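Protein F9 (Vaccinia virus, PDB 6CJ6) is a component of the vaccinia virus entry-fusion complex, which merges viral and cellular membranes and opens a pore to deliver the virion core into the host cytoplasm. Local coordinates at residues 33-38 with 143-148; 7-12 with 157-162; 89-94 with 101-106. All coordinates share one frame; numbering follows the deposited sequence.

Along the chain the three contacts are nested: interaction 3 lies inside the loop closed by interaction 1, which lies inside the one closed by interaction 2. Interactions 1 and 2 use the two ends of helix 145-158 and sit on opposite sides of the chain's centre, their own centres about 23 Å apart. Helix 145-158 packs at its start against the beginning of strand 36-41 and is joined at its end to residues 7-12, at the start of helix 10-24. Interaction 3, its centre about 20 Å from that of the first and 19 Å from that of the second, sets the loop after helix 79-89 against the start of helix 102-113. It touches interaction 2 directly, where S157 CB packs 3.8 Å from I89 CD1.

Interaction 1: 33-38 with 143-148; sequences CAIHIG and GSAEAN. Unlike the reference sequence in segment 143-148: A147 (reference Arg). With EDO (1,2-ethanediol), chain P; MOH (methanol), chain B; MOH (methanol), chain C.
I35 reaches across to the start of helix 145-158, and its side chain carries most of this contact. At CB it forks. CG2, set between the backbone N and the carbonyl carbon, lies against the backbone just before the helix, 3.4 Å from G143 C, and also meets N148 ND2 at 3.7 Å. The other branch, CG1, runs anti to the backbone N (chi1 -151°) and stays extended, which carries CD1 beyond the peptide to A145 CB, 3.7 Å away on the first turn. Two residues on, I37 approaches N148 from the opposite direction and brings CD1 to 3.4 Å from N148 ND2. That amide nitrogen is buried, yet it is satisfied by Q120 and N141, so the two isoleucines pack against an amide already held in place. The contact joins the beginning of strand 36-41, which pairs with strand 119-127, to the N-terminus of a helix whose N-cap is S144: S144 OG accepts from A147 N at 3.1 Å, almost straight at 170°, and donates to E146 OE2 on its anti lone pair. A147 differs from the reference arginine. G143, with positive phi, lies close to C33, the cysteine disulfide-bonded to C55. G143 CA makes a CA-H...O contact with I35 O at 3.6 Å, while a water spans A34 N and G143 O.

Interaction 2: 7-12 with 157-162; sequences FKTLYN and SLNKIY. With PDO (1,3-propandiol), chain Z; EOH (ethanol), chain D.
L10 N donates to I161 O over 3.0 Å, and the close-packed part of the contact gathers round this bond. T9 and Y162 form a single beta bridge beside it. T9 CB comes within 3.2 Å of I161 O, and its methyl CG2 rests on N159 O. Further in, the CB atoms of Y11 and L158 meet at 3.8 Å, whereas L10 sends CD1 across to I161 CG2, also 3.8 Å away. The Y11 ring leaves this interface: a chi1 of 178° swings it away from its own backbone N and over to strand 133-141, where OH bonds to Q138. One buried polar atom, N159 OD1, finds no partner anywhere in the model.

The outer edge is more open to solvent, with Y162 and K8 both exposed, though the rings there still touch, F7 CE1 lying 3.4 Å from Y162 CE1. The two planes are only 8° apart but strongly offset, so that little of one ring lies over the other, with centroids 4.6 Å apart; the edge of the tyrosine also faces K8 O. K8 itself turns its amine away from the contact.

On the inner side T9 and N12 grip each other: T9 N donates to N12 OD1 at 2.8 Å, and T9 OG1 accepts weakly from Y11 N. This is a capping box at the start of helix 10-24, set against the type I turn L158-I161 at the end of helix 145-158.

Interaction 3: 89-94 with 101-106; sequences IGIDLD and SKLEKN. With PDO (1,3-propandiol), chain E; PDO (1,3-propandiol), chain Y; PGO (S-1,2-propanediol), chain F; MOH (methanol), chain G.
G90 and L103 are joined by a backbone hydrogen bond: L103 N donates to G90 O at 2.8 Å. The same oxygen stands 3.3 Å from S101 CB, so the carbonyl is tucked against the first turn of helix 102-113. G90, just after the end of helix 79-89, has positive phi, and G90 CA lies 4.5 Å from L103 CA, the nearest CA pair of the two segments.

The apolar contacts lie beside this bond. L103 points the same way as I89 and I91 and lies alongside both. Its chi1 of 168° turns CG to the far side of CB from the backbone N, and the CD2 methyl reaches I89 CG2 at 3.7 Å and I91 CD1 at 4.2 Å. L103 CB also covers I89 O, 3.4 Å away.

Two polar side chains hold each segment in its own shape. S101 is the N-cap, its OG accepting from E104 N at 3.2 Å. In the other segment D92 OD1 accepts from D94 N at 2.9 Å, an Asx turn. A bound methanol takes the N-H and the hydroxyl proton of S101 and donates to E104 OE1, while S-1,2-propanediol accepts from K102 N; both molecules probably come from the crystallisation liquor.

Around the contact, I89 and I91 pack on F70 of helix 59-74, and I89 also reaches I154 of helix 145-158. L103 meets T153 of that same helix, and E104 forms a salt bridge with R60, so the junction between helices 79-89 and 102-113 is seated against both of these helices.

Interaction 1: 33-38 with 143-148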
loop_
_atom_site.group_PDB
_atom_site.type_symbol
_atom_site.label_atom_id
_atom_site.label_comp_id
_atom_site.label_asym_id
_atom_site.label_seq_id
_atom_site.Cartn_x
_atom_site.Cartn_y
_atom_site.Cartn_z
ATOM N N CYS A 33 -10.382 13.012 -8.586
ATOM C CA CYS A 33 -9.392 11.954 -8.742
ATOM C C CYS A 33 -8.812 12.009 -10.149
ATOM O O CYS A 33 -9.503 11.700 -11.126
ATOM C CB CYS A 33 -10.007 10.576 -8.479
ATOM S SG CYS A 33 -10.491 10.250 -6.764
ATOM N N ALA A 34 -7.549 12.421 -10.260
ATOM C CA ALA A 34 -6.918 12.547 -11.567
ATOM C C ALA A 34 -6.668 11.197 -12.222
ATOM O O ALA A 34 -6.531 11.134 -13.449
ATOM C CB ALA A 34 -5.602 13.317 -11.440
ATOM N N ILE A 35 -6.606 10.124 -11.437
ATOM C CA ILE A 35 -6.328 8.789 -11.950
ATOM C C ILE A 35 -7.208 7.794 -11.207
ATOM O O ILE A 35 -7.641 8.037 -10.077
ATOM C CB ILE A 35 -4.824 8.434 -11.831
ATOM C CG1 ILE A 35 -4.412 7.452 -12.929
ATOM C CG2 ILE A 35 -4.509 7.858 -10.460
ATOM C CD1 ILE A 35 -2.939 7.112 -12.927
ATOM N N HIS A 36 -7.487 6.667 -11.860
ATOM C CA HIS A 36 -8.306 5.612 -11.283
ATOM C C HIS A 36 -7.640 4.263 -11.501
ATOM O O HIS A 36 -6.879 4.072 -12.454
ATOM C CB HIS A 36 -9.709 5.587 -11.894
ATOM C CG HIS A 36 -10.537 6.784 -11.552
ATOM N ND1 HIS A 36 -10.506 7.946 -12.291
ATOM C CD2 HIS A 36 -11.414 7.001 -10.543
ATOM C CE1 HIS A 36 -11.331 8.828 -11.755
ATOM N NE2 HIS A 36 -11.895 8.279 -10.693
ATOM N N ILE A 37 -7.932 3.329 -10.601
ATOM C CA ILE A 37 -7.445 1.957 -10.723
ATOM C C ILE A 37 -8.406 1.207 -11.637
ATOM O O ILE A 37 -9.570 0.996 -11.289
ATOM C CB ILE A 37 -7.339 1.275 -9.357
ATOM C CG1 ILE A 37 -6.425 2.074 -8.429
ATOM C CG2 ILE A 37 -6.825 -0.149 -9.517
ATOM C CD1 ILE A 37 -5.006 2.182 -8.920
ATOM N N GLY A 38 -7.925 0.806 -12.809
ATOM C CA GLY A 38 -8.785 0.135 -13.760
ATOM C C GLY A 38 -8.291 -1.239 -14.158
ATOM O O GLY A 38 -8.818 -1.846 -15.093
ATOM N N GLY A 143 -5.709 8.697 -6.340
ATOM C CA GLY A 143 -5.738 9.600 -7.471
ATOM C C GLY A 143 -4.394 10.127 -7.907
ATOM O O GLY A 143 -4.331 11.152 -8.590
ATOM N N SER A 144 -3.312 9.458 -7.530
ATOM C CA SER A 144 -1.974 9.815 -7.972
ATOM C C SER A 144 -1.281 8.558 -8.462
ATOM O O SER A 144 -1.307 7.528 -7.782
ATOM C CB SER A 144 -1.170 10.429 -6.828
ATOM O OG SER A 144 0.213 10.357 -7.089
ATOM N N ALA A 145 -0.669 8.639 -9.643
ATOM C CA ALA A 145 0.077 7.498 -10.157
ATOM C C ALA A 145 1.287 7.195 -9.283
ATOM O O ALA A 145 1.627 6.026 -9.065
ATOM C CB ALA A 145 0.501 7.751 -11.603
ATOM N N GLU A 146 1.947 8.232 -8.766
ATOM C CA GLU A 146 3.141 7.999 -7.960
ATOM C C GLU A 146 2.787 7.437 -6.589
ATOM O O GLU A 146 3.492 6.562 -6.070
ATOM C CB GLU A 146 4.002 9.266 -7.860
ATOM C CG GLU A 146 3.233 10.578 -7.801
ATOM C CD GLU A 146 2.782 11.070 -9.171
ATOM O OE1 GLU A 146 3.648 11.376 -10.018
ATOM O OE2 GLU A 146 1.559 11.141 -9.404
ATOM N N ALA A 147 1.689 7.908 -5.992
ATOM C CA ALA A 147 1.267 7.360 -4.704
ATOM C C ALA A 147 0.755 5.933 -4.849
ATOM O O ALA A 147 1.040 5.080 -4.001
ATOM C CB ALA A 147 0.210 8.256 -4.059
ATOM N N ASN A 148 -0.007 5.652 -5.912
ATOM C CA ASN A 148 -0.431 4.278 -6.168
ATOM C C ASN A 148 0.772 3.363 -6.368
ATOM O O ASN A 148 0.743 2.191 -5.973
ATOM C CB ASN A 148 -1.343 4.220 -7.393
ATOM C CG ASN A 148 -2.724 4.790 -7.130
ATOM O OD1 ASN A 148 -3.136 4.961 -5.983
ATOM N ND2 ASN A 148 -3.457 5.068 -8.202
HETATM C C1 EDO P . -14.230 10.036 -6.782
HETATM O O1 EDO P . -13.979 9.546 -5.460
HETATM C C2 EDO P . -13.327 9.313 -7.772
HETATM O O2 EDO P . -13.742 9.620 -9.109
HETATM C C MOH B . -1.932 5.686 -1.821
HETATM O O MOH B . -2.222 4.983 -3.013
HETATM C C MOH C . -9.427 -0.404 -17.778
HETATM O O MOH C . -10.504 -0.194 -16.888
HETATM O O HOH W 1 -6.241 13.353 -7.384
#

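Interaction 2: 7-12 with 157-162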
loop_
_atom_site.group_PDB
_atom_site.type_symbol
_atom_site.label_atom_id
_atom_site.label_comp_id
_atom_site.label_asym_id
_atom_site.label_seq_id
_atom_site.Cartn_x
_atom_site.Cartn_y
_atom_site.Cartn_z
ATOM N N PHE A 7 -6.894 -14.758 6.187
ATOM C CA PHE A 7 -5.479 -15.119 6.271
ATOM C C PHE A 7 -4.708 -13.802 6.337
ATOM O O PHE A 7 -4.338 -13.224 5.315
ATOM C CB PHE A 7 -5.090 -15.961 5.060
ATOM C CG PHE A 7 -3.682 -16.478 5.099
ATOM C CD1 PHE A 7 -3.340 -17.534 5.928
ATOM C CD2 PHE A 7 -2.703 -15.925 4.288
ATOM C CE1 PHE A 7 -2.043 -18.018 5.961
ATOM C CE2 PHE A 7 -1.406 -16.404 4.315
ATOM C CZ PHE A 7 -1.075 -17.451 5.153
ATOM N N LYS A 8 -4.472 -13.323 7.556
ATOM C CA LYS A 8 -3.952 -11.975 7.758
ATOM C C LYS A 8 -2.445 -11.909 7.559
ATOM O O LYS A 8 -1.712 -12.841 7.900
ATOM C CB LYS A 8 -4.305 -11.470 9.156
ATOM C CG LYS A 8 -5.688 -10.862 9.248
ATOM C CD LYS A 8 -6.024 -10.459 10.666
ATOM C CE LYS A 8 -7.427 -9.899 10.733
ATOM N NZ LYS A 8 -7.863 -9.711 12.135
ATOM N N THR A 9 -1.990 -10.788 7.004
ATOM C CA THR A 9 -0.579 -10.495 6.802
ATOM C C THR A 9 -0.282 -9.116 7.377
ATOM O O THR A 9 -1.162 -8.441 7.919
ATOM C CB THR A 9 -0.211 -10.519 5.313
ATOM O OG1 THR A 9 -0.754 -9.358 4.673
ATOM C CG2 THR A 9 -0.752 -11.773 4.638
ATOM N N LEU A 10 0.977 -8.689 7.242
ATOM C CA LEU A 10 1.364 -7.371 7.734
ATOM C C LEU A 10 0.699 -6.247 6.951
ATOM O O LEU A 10 0.451 -5.173 7.512
ATOM C CB LEU A 10 2.882 -7.206 7.702
ATOM C CG LEU A 10 3.620 -7.582 8.984
ATOM C CD1 LEU A 10 5.088 -7.206 8.878
ATOM C CD2 LEU A 10 2.972 -6.897 10.172
ATOM N N TYR A 11 0.409 -6.460 5.664
ATOM C CA TYR A 11 -0.248 -5.411 4.894
ATOM C C TYR A 11 -1.609 -5.058 5.476
ATOM O O TYR A 11 -2.038 -3.901 5.389
ATOM C CB TYR A 11 -0.364 -5.798 3.418
ATOM C CG TYR A 11 -1.089 -4.754 2.594
ATOM C CD1 TYR A 11 -0.473 -3.555 2.260
ATOM C CD2 TYR A 11 -2.395 -4.959 2.168
ATOM C CE1 TYR A 11 -1.135 -2.592 1.521
ATOM C CE2 TYR A 11 -3.063 -4.008 1.422
ATOM C CZ TYR A 11 -2.428 -2.828 1.099
ATOM O OH TYR A 11 -3.090 -1.877 0.359
ATOM N N ASN A 12 -2.299 -6.034 6.075
ATOM C CA ASN A 12 -3.557 -5.744 6.756
ATOM C C ASN A 12 -3.358 -4.703 7.850
ATOM O O ASN A 12 -4.125 -3.740 7.955
ATOM C CB ASN A 12 -4.141 -7.029 7.340
ATOM C CG ASN A 12 -4.557 -8.016 6.272
ATOM O OD1 ASN A 12 -3.819 -8.950 5.951
ATOM N ND2 ASN A 12 -5.745 -7.814 5.713
ATOM N N SER A 157 5.388 -6.412 -0.870
ATOM C CA SER A 157 6.355 -6.785 0.155
ATOM C C SER A 157 5.679 -7.217 1.450
ATOM O O SER A 157 5.916 -8.328 1.929
ATOM C CB SER A 157 7.339 -5.635 0.406
ATOM O OG SER A 157 8.329 -6.016 1.345
ATOM N N LEU A 158 4.831 -6.364 2.032
ATOM C CA LEU A 158 4.163 -6.712 3.281
ATOM C C LEU A 158 3.177 -7.863 3.117
ATOM O O LEU A 158 2.821 -8.501 4.114
ATOM C CB LEU A 158 3.436 -5.496 3.860
ATOM C CG LEU A 158 4.248 -4.276 4.298
ATOM C CD1 LEU A 158 3.339 -3.276 4.978
ATOM C CD2 LEU A 158 5.371 -4.667 5.228
ATOM N N ASN A 159 2.726 -8.137 1.891
ATOM C CA ASN A 159 1.770 -9.215 1.664
ATOM C C ASN A 159 2.385 -10.588 1.874
ATOM O O ASN A 159 1.649 -11.556 2.096
ATOM C CB ASN A 159 1.243 -9.146 0.236
ATOM C CG ASN A 159 -0.155 -9.669 0.114
ATOM O OD1 ASN A 159 -0.912 -9.662 1.086
ATOM N ND2 ASN A 159 -0.517 -10.127 -1.079
ATOM N N LYS A 160 3.705 -10.697 1.788
ATOM C CA LYS A 160 4.395 -11.968 1.919
ATOM C C LYS A 160 4.696 -12.337 3.366
ATOM O O LYS A 160 5.199 -13.435 3.612
ATOM C CB LYS A 160 5.700 -11.938 1.116
ATOM C CG LYS A 160 5.527 -11.664 -0.371
ATOM C CD LYS A 160 6.877 -11.399 -1.024
ATOM C CE LYS A 160 6.756 -11.245 -2.531
ATOM N NZ LYS A 160 8.049 -10.821 -3.145
ATOM N N ILE A 161 4.396 -11.463 4.325
ATOM C CA ILE A 161 4.775 -11.661 5.721
ATOM C C ILE A 161 3.527 -12.009 6.516
ATOM O O ILE A 161 2.614 -11.185 6.646
ATOM C CB ILE A 161 5.479 -10.424 6.296
ATOM C CG1 ILE A 161 6.659 -10.033 5.406
ATOM C CG2 ILE A 161 5.950 -10.695 7.714
ATOM C CD1 ILE A 161 7.379 -8.791 5.873
ATOM N N TYR A 162 3.502 -13.217 7.068
ATOM C CA TYR A 162 2.303 -13.788 7.665
ATOM C C TYR A 162 2.204 -13.431 9.143
ATOM O O TYR A 162 3.199 -13.463 9.874
ATOM C CB TYR A 162 2.322 -15.310 7.484
ATOM C CG TYR A 162 1.245 -16.073 8.222
ATOM C CD1 TYR A 162 -0.088 -15.687 8.148
ATOM C CD2 TYR A 162 1.560 -17.204 8.964
ATOM C CE1 TYR A 162 -1.074 -16.393 8.818
ATOM C CE2 TYR A 162 0.582 -17.918 9.631
ATOM C CZ TYR A 162 -0.732 -17.509 9.556
ATOM O OH TYR A 162 -1.706 -18.219 10.221
HETATM C C1 PDO Z . 10.833 -7.499 -1.270
HETATM O O1 PDO Z . 10.814 -6.792 -0.025
HETATM C C2 PDO Z . 11.090 -6.519 -2.408
HETATM C C3 PDO Z . 11.884 -7.179 -3.528
HETATM O O3 PDO Z . 12.682 -6.194 -4.193
HETATM C C1 EOH D . 9.185 -7.987 -5.474
HETATM C C2 EOH D . 8.959 -7.593 -6.848
HETATM O O EOH D . 8.077 -7.700 -4.638
#

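Interaction 3: 89-94 with 101-106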
loop_
_atom_site.group_PDB
_atom_site.type_symbol
_atom_site.label_atom_id
_atom_site.label_comp_id
_atom_site.label_asym_id
_atom_site.label_seq_id
_atom_site.Cartn_x
_atom_site.Cartn_y
_atom_site.Cartn_z
ATOM N N ILE A 89 12.031 -1.849 0.106
ATOM C CA ILE A 89 10.991 -0.919 -0.318
ATOM C C ILE A 89 11.582 0.445 -0.657
ATOM O O ILE A 89 11.134 1.112 -1.597
ATOM C CB ILE A 89 9.869 -0.841 0.735
ATOM C CG1 ILE A 89 9.037 -2.125 0.712
ATOM C CG2 ILE A 89 8.980 0.375 0.501
ATOM C CD1 ILE A 89 7.754 -2.049 1.514
ATOM N N GLY A 90 12.602 0.872 0.085
ATOM C CA GLY A 90 13.225 2.157 -0.158
ATOM C C GLY A 90 12.830 3.213 0.854
ATOM O O GLY A 90 12.635 4.378 0.499
ATOM N N ILE A 91 12.710 2.816 2.118
ATOM C CA ILE A 91 12.344 3.713 3.208
ATOM C C ILE A 91 13.428 3.636 4.276
ATOM O O ILE A 91 13.817 2.540 4.692
ATOM C CB ILE A 91 10.969 3.346 3.799
ATOM C CG1 ILE A 91 9.864 3.561 2.761
ATOM C CG2 ILE A 91 10.691 4.149 5.059
ATOM C CD1 ILE A 91 8.493 3.127 3.226
ATOM N N ASP A 92 13.913 4.796 4.715
ATOM C CA ASP A 92 14.914 4.869 5.773
ATOM C C ASP A 92 14.201 4.970 7.116
ATOM O O ASP A 92 13.409 5.890 7.335
ATOM C CB ASP A 92 15.824 6.077 5.563
ATOM C CG ASP A 92 17.109 5.992 6.368
ATOM O OD1 ASP A 92 17.054 5.605 7.554
ATOM O OD2 ASP A 92 18.180 6.312 5.808
ATOM N N LEU A 93 14.484 4.029 8.015
ATOM C CA LEU A 93 13.813 4.020 9.311
ATOM C C LEU A 93 14.308 5.116 10.249
ATOM O O LEU A 93 13.697 5.322 11.303
ATOM C CB LEU A 93 13.954 2.644 9.964
ATOM C CG LEU A 93 13.368 1.481 9.158
ATOM C CD1 LEU A 93 13.700 0.149 9.811
ATOM C CD2 LEU A 93 11.864 1.643 8.997
ATOM N N ASP A 94 15.385 5.821 9.897
ATOM C CA ASP A 94 15.879 6.916 10.722
ATOM C C ASP A 94 15.339 8.275 10.301
ATOM O O ASP A 94 15.128 9.138 11.163
ATOM C CB ASP A 94 17.410 6.949 10.715
ATOM C CG ASP A 94 18.021 5.816 11.513
ATOM O OD1 ASP A 94 17.447 5.447 12.559
ATOM O OD2 ASP A 94 19.075 5.294 11.093
ATOM N N SER A 101 11.360 9.628 0.773
ATOM C CA SER A 101 12.105 8.381 0.745
ATOM C C SER A 101 12.587 8.077 -0.673
ATOM O O SER A 101 12.177 8.703 -1.653
ATOM C CB SER A 101 11.229 7.231 1.245
ATOM O OG SER A 101 10.068 7.094 0.440
ATOM N N LYS A 102 13.491 7.101 -0.769
ATOM C CA LYS A 102 13.873 6.579 -2.075
ATOM C C LYS A 102 12.683 5.945 -2.786
ATOM O O LYS A 102 12.574 6.032 -4.015
ATOM C CB LYS A 102 15.012 5.573 -1.911
ATOM C CG LYS A 102 15.240 4.651 -3.095
ATOM C CD LYS A 102 16.434 3.750 -2.829
ATOM C CE LYS A 102 16.387 2.488 -3.665
ATOM N NZ LYS A 102 17.463 1.550 -3.244
ATOM N N LEU A 103 11.782 5.312 -2.031
ATOM C CA LEU A 103 10.565 4.767 -2.624
ATOM C C LEU A 103 9.808 5.836 -3.398
ATOM O O LEU A 103 9.476 5.652 -4.574
ATOM C CB LEU A 103 9.677 4.171 -1.529
ATOM C CG LEU A 103 8.243 3.826 -1.957
ATOM C CD1 LEU A 103 8.238 2.703 -2.980
ATOM C CD2 LEU A 103 7.379 3.469 -0.759
ATOM N N GLU A 104 9.554 6.979 -2.756
ATOM C CA GLU A 104 8.772 8.036 -3.390
ATOM C C GLU A 104 9.487 8.608 -4.609
ATOM O O GLU A 104 8.858 8.873 -5.640
ATOM C CB GLU A 104 8.465 9.132 -2.372
ATOM C CG GLU A 104 7.765 10.345 -2.956
ATOM C CD GLU A 104 7.237 11.273 -1.886
ATOM O OE1 GLU A 104 7.566 11.062 -0.700
ATOM O OE2 GLU A 104 6.485 12.207 -2.232
ATOM N N LYS A 105 10.801 8.810 -4.513
ATOM C CA LYS A 105 11.542 9.281 -5.677
ATOM C C LYS A 105 11.523 8.245 -6.793
ATOM O O LYS A 105 11.379 8.596 -7.970
ATOM C CB LYS A 105 12.972 9.653 -5.282
ATOM C CG LYS A 105 13.049 10.870 -4.372
ATOM C CD LYS A 105 14.449 11.090 -3.842
ATOM C CE LYS A 105 14.514 12.327 -2.946
ATOM N NZ LYS A 105 15.831 12.440 -2.260
ATOM N N ASN A 106 11.657 6.964 -6.444
ATOM C CA ASN A 106 11.558 5.919 -7.455
ATOM C C ASN A 106 10.183 5.927 -8.113
ATOM O O ASN A 106 10.072 5.803 -9.337
ATOM C CB ASN A 106 11.856 4.556 -6.825
ATOM C CG ASN A 106 12.236 3.507 -7.851
ATOM O OD1 ASN A 106 13.345 3.520 -8.386
ATOM N ND2 ASN A 106 11.323 2.585 -8.124
HETATM C C1 PDO E . 20.303 7.911 7.306
HETATM O O1 PDO E . 19.315 7.348 8.176
HETATM C C2 PDO E . 21.621 7.169 7.486
HETATM C C3 PDO E . 22.357 7.031 6.158
HETATM O O3 PDO E . 23.400 6.058 6.289
HETATM C C1 PDO Y . 9.697 12.635 -10.677
HETATM O O1 PDO Y . 9.479 14.033 -10.894
HETATM C C2 PDO Y . 11.173 12.389 -10.388
HETATM C C3 PDO Y . 11.349 11.303 -9.333
HETATM O O3 PDO Y . 12.664 11.393 -8.772
HETATM C C1 PGO F . 15.893 5.601 2.186
HETATM C C2 PGO F . 16.307 4.176 1.897
HETATM C C3 PGO F . 17.245 3.917 3.002
HETATM O O1 PGO F . 15.497 6.634 1.302
HETATM O O2 PGO F . 16.978 3.900 0.652
HETATM C C MOH G . 7.895 9.915 2.298
HETATM O O MOH G . 8.488 9.487 1.090
#